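Nine-heme cytochrome c (Desulfovibrio desulfuricans, PDB 1OFW) carries electrons through nine c-type hemes in the periplasm and may belong to a transmembrane redox complex that passes electrons to the cytoplasm for sulfate reduction. Local coordinates at residues 61-66 / 72-77. Sequence-based numbering, arbitrary orientation. Where two conformers were deposited one is given.
Sequences TCHTVE and NYITLD. With HEC (heme c), chain D.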
loop_
_atom_site.group_PDB
_atom_site.type_symbol
_atom_site.label_atom_id
_atom_site.label_comp_id
_atom_site.label_asym_id
_atom_site.label_seq_id
_atom_site.Cartn_x
_atom_site.Cartn_y
_atom_site.Cartn_z
ATOM N N THR A 61 12.064 8.090 20.517
ATOM C CA THR A 61 12.671 8.186 21.853
ATOM C C THR A 61 13.220 6.831 22.293
ATOM O O THR A 61 14.150 6.736 23.114
ATOM C CB THR A 61 11.726 8.649 22.969
ATOM O OG1 THR A 61 10.686 7.705 23.159
ATOM C CG2 THR A 61 11.125 9.977 22.574
ATOM N N CYS A 62 12.641 5.771 21.747
ATOM C CA CYS A 62 13.107 4.423 22.073
ATOM C C CYS A 62 13.711 3.684 20.900
ATOM O O CYS A 62 14.569 2.828 21.035
ATOM C CB CYS A 62 11.911 3.639 22.617
ATOM S SG CYS A 62 11.249 4.318 24.154
ATOM N N HIS A 63 13.232 4.003 19.696
ATOM C CA HIS A 63 13.617 3.322 18.479
ATOM C C HIS A 63 14.469 4.270 17.648
ATOM O O HIS A 63 13.985 4.978 16.783
ATOM C CB HIS A 63 12.421 2.847 17.650
ATOM C CG HIS A 63 11.534 1.857 18.334
ATOM N ND1 HIS A 63 11.940 0.577 18.639
ATOM C CD2 HIS A 63 10.261 1.927 18.760
ATOM C CE1 HIS A 63 10.953 -0.076 19.217
ATOM N NE2 HIS A 63 9.880 0.719 19.328
ATOM N N THR A 64 15.767 4.262 17.910
ATOM C CA THR A 64 16.668 5.093 17.104
ATOM C C THR A 64 17.253 4.311 15.952
ATOM O O THR A 64 17.074 3.089 15.842
ATOM C CB THR A 64 17.808 5.642 17.991
ATOM O OG1 THR A 64 18.343 4.504 18.676
ATOM C CG2 THR A 64 17.294 6.604 19.038
ATOM N N VAL A 65 17.944 5.009 15.063
ATOM C CA VAL A 65 18.495 4.356 13.886
ATOM C C VAL A 65 19.354 3.135 14.241
ATOM O O VAL A 65 19.213 2.109 13.591
ATOM C CB VAL A 65 19.299 5.327 13.008
ATOM C CG1 VAL A 65 19.991 4.525 11.904
ATOM C CG2 VAL A 65 18.395 6.437 12.444
ATOM N N GLU A 66 20.183 3.226 15.274
ATOM C CA GLU A 66 21.127 2.180 15.657
ATOM C C GLU A 66 20.585 1.168 16.641
ATOM O O GLU A 66 21.039 0.061 16.870
ATOM C CB GLU A 66 22.354 2.893 16.291
ATOM C CG GLU A 66 22.041 3.727 17.522
ATOM C CD GLU A 66 21.829 5.206 17.305
ATOM O OE1 GLU A 66 21.452 5.567 16.167
ATOM O OE2 GLU A 66 22.032 6.028 18.228
ATOM N N ASN A 72 14.471 -1.982 23.411
ATOM C CA ASN A 72 15.078 -3.302 23.277
ATOM C C ASN A 72 15.878 -3.472 21.995
ATOM O O ASN A 72 15.834 -4.595 21.451
ATOM C CB ASN A 72 13.977 -4.350 23.385
ATOM C CG ASN A 72 13.473 -4.537 24.801
ATOM O OD1 ASN A 72 12.682 -5.462 25.036
ATOM N ND2 ASN A 72 13.844 -3.706 25.770
ATOM N N TYR A 73 16.553 -2.396 21.610
ATOM C CA TYR A 73 17.451 -2.304 20.467
ATOM C C TYR A 73 16.741 -2.563 19.148
ATOM O O TYR A 73 17.328 -2.844 18.101
ATOM C CB TYR A 73 18.633 -3.290 20.650
ATOM C CG TYR A 73 19.485 -2.776 21.794
ATOM C CD1 TYR A 73 19.252 -3.123 23.113
ATOM C CD2 TYR A 73 20.537 -1.913 21.531
ATOM C CE1 TYR A 73 20.042 -2.636 24.137
ATOM C CE2 TYR A 73 21.329 -1.419 22.556
ATOM C CZ TYR A 73 21.083 -1.783 23.861
ATOM O OH TYR A 73 21.881 -1.275 24.858
ATOM N N ILE A 74 15.403 -2.519 19.197
ATOM C CA ILE A 74 14.632 -2.601 17.945
ATOM C C ILE A 74 14.837 -1.272 17.234
ATOM O O ILE A 74 14.562 -0.221 17.830
ATOM C CB ILE A 74 13.173 -2.879 18.279
ATOM C CG1 ILE A 74 12.955 -4.310 18.821
ATOM C CG2 ILE A 74 12.228 -2.593 17.127
ATOM C CD1 ILE A 74 13.111 -5.372 17.756
ATOM N N THR A 75 15.323 -1.273 16.012
ATOM C CA THR A 75 15.742 -0.024 15.409
ATOM C C THR A 75 14.532 0.708 14.783
ATOM O O THR A 75 13.432 0.190 14.689
ATOM C CB THR A 75 16.803 -0.188 14.314
ATOM O OG1 THR A 75 16.280 -1.020 13.305
ATOM C CG2 THR A 75 18.049 -0.927 14.807
ATOM N N LEU A 76 14.807 1.939 14.373
ATOM C CA LEU A 76 13.812 2.767 13.693
ATOM C C LEU A 76 13.303 2.066 12.453
ATOM O O LEU A 76 12.103 2.009 12.167
ATOM C CB LEU A 76 14.488 4.101 13.382
ATOM C CG LEU A 76 13.611 5.201 12.783
ATOM C CD1 LEU A 76 12.449 5.559 13.681
ATOM C CD2 LEU A 76 14.432 6.443 12.505
ATOM N N ASP A 77 14.228 1.499 11.686
ATOM C CA ASP A 77 13.889 0.772 10.469
ATOM C C ASP A 77 12.870 -0.305 10.783
ATOM O O ASP A 77 11.831 -0.502 10.146
ATOM C CB ASP A 77 15.167 0.196 9.833
ATOM C CG ASP A 77 14.928 -0.823 8.750
ATOM O OD1 ASP A 77 14.027 -0.606 7.934
ATOM O OD2 ASP A 77 15.622 -1.845 8.625
HETATM FE FE HEC D . 8.075 0.216 20.083
HETATM C CHA HEC D . 8.745 -3.123 19.926
HETATM C CHB HEC D . 6.883 0.165 16.887
HETATM C CHC HEC D . 7.149 3.488 20.397
HETATM C CHD HEC D . 9.681 0.380 23.073
HETATM N NA HEC D . 7.868 -1.188 18.700
HETATM C C1A HEC D . 8.182 -2.546 18.810
HETATM C C2A HEC D . 7.814 -3.230 17.588
HETATM C C3A HEC D . 7.354 -2.285 16.722
HETATM C C4A HEC D . 7.349 -1.022 17.419
HETATM C CMA HEC D . 6.840 -2.505 15.297
HETATM C CAA HEC D . 7.862 -4.740 17.331
HETATM C CBA HEC D . 9.186 -5.147 16.650
HETATM C CGA HEC D . 9.251 -6.662 16.433
HETATM O O1A HEC D . 8.462 -7.419 17.058
HETATM O O2A HEC D . 10.093 -7.049 15.593
HETATM N NB HEC D . 7.161 1.543 18.938
HETATM C C1B HEC D . 6.773 1.331 17.622
HETATM C C2B HEC D . 6.143 2.549 17.108
HETATM C C3B HEC D . 6.216 3.481 18.064
HETATM C C4B HEC D . 6.866 2.852 19.214
HETATM C CMB HEC D . 5.518 2.633 15.702
HETATM C CAB HEC D . 5.721 4.927 18.079
HETATM C CBB HEC D . 4.235 4.982 17.671
HETATM N NC HEC D . 8.288 1.613 21.503
HETATM C C1C HEC D . 7.898 2.937 21.427
HETATM C C2C HEC D . 8.375 3.691 22.578
HETATM C C3C HEC D . 9.105 2.826 23.319
HETATM C C4C HEC D . 9.052 1.540 22.659
HETATM C CMC HEC D . 8.090 5.192 22.778
HETATM C CAC HEC D . 9.962 3.103 24.579
HETATM C CBC HEC D . 9.163 3.719 25.738
HETATM N ND HEC D . 8.886 -1.124 21.330
HETATM C C1D HEC D . 9.498 -0.853 22.531
HETATM C C2D HEC D . 9.897 -2.104 23.148
HETATM C C3D HEC D . 9.575 -3.095 22.310
HETATM C C4D HEC D . 9.041 -2.479 21.103
HETATM C CMD HEC D . 10.544 -2.144 24.545
HETATM C CAD HEC D . 9.659 -4.633 22.509
HETATM C CBD HEC D . 8.301 -5.056 23.127
HETATM C CGD HEC D . 8.018 -6.542 23.112
HETATM O O1D HEC D . 6.883 -6.932 23.500
HETATM O O2D HEC D . 8.942 -7.270 22.697
HETATM O O HOH W 1 15.929 0.803 19.987
HETATM O O HOH W 2 20.724 -2.108 17.889
#
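H63 meets I74 through the imidazole: ND1 donates to the carbonyl O of I74 at 2.9 Å, nearly straight (168° at the hydrogen). That oxygen sits 3° from the ring plane, while ND1 lies well above the carbonyl plane. A chi1 of -70° turns I74 CG1 away and leaves CG2 beside the imidazole, 3.5 Å from H63 CE1. Water 1 lies within hydrogen-bonding distance of both C62 O and I74 O. From the far side of the ring, NE2 binds the iron of heme 2 at 2.0 Å, opposite H52; C62, with C59, ties this heme by the thioethers of a CXXCH motif whose histidine is H63.

Next to this tight part, L76 N donates to T64 O at 2.9 Å, and L76 CD1 packs on H63 O, a buried oxygen without a polar partner. The N-cap residue T75 packs on backbone, its CA 3.4 Å from T64 O in a CA-H...O contact.

Only the side chains of V65 and E66 are looser: exposed V65 CG2 grazes L76 CD2 at 4.0 Å. The ND1 bond, together with the iron bond, would hold the ring's rotation and probably lend it some imidazolate character, strengthening donation to iron and tending to stabilise the oxidised heme.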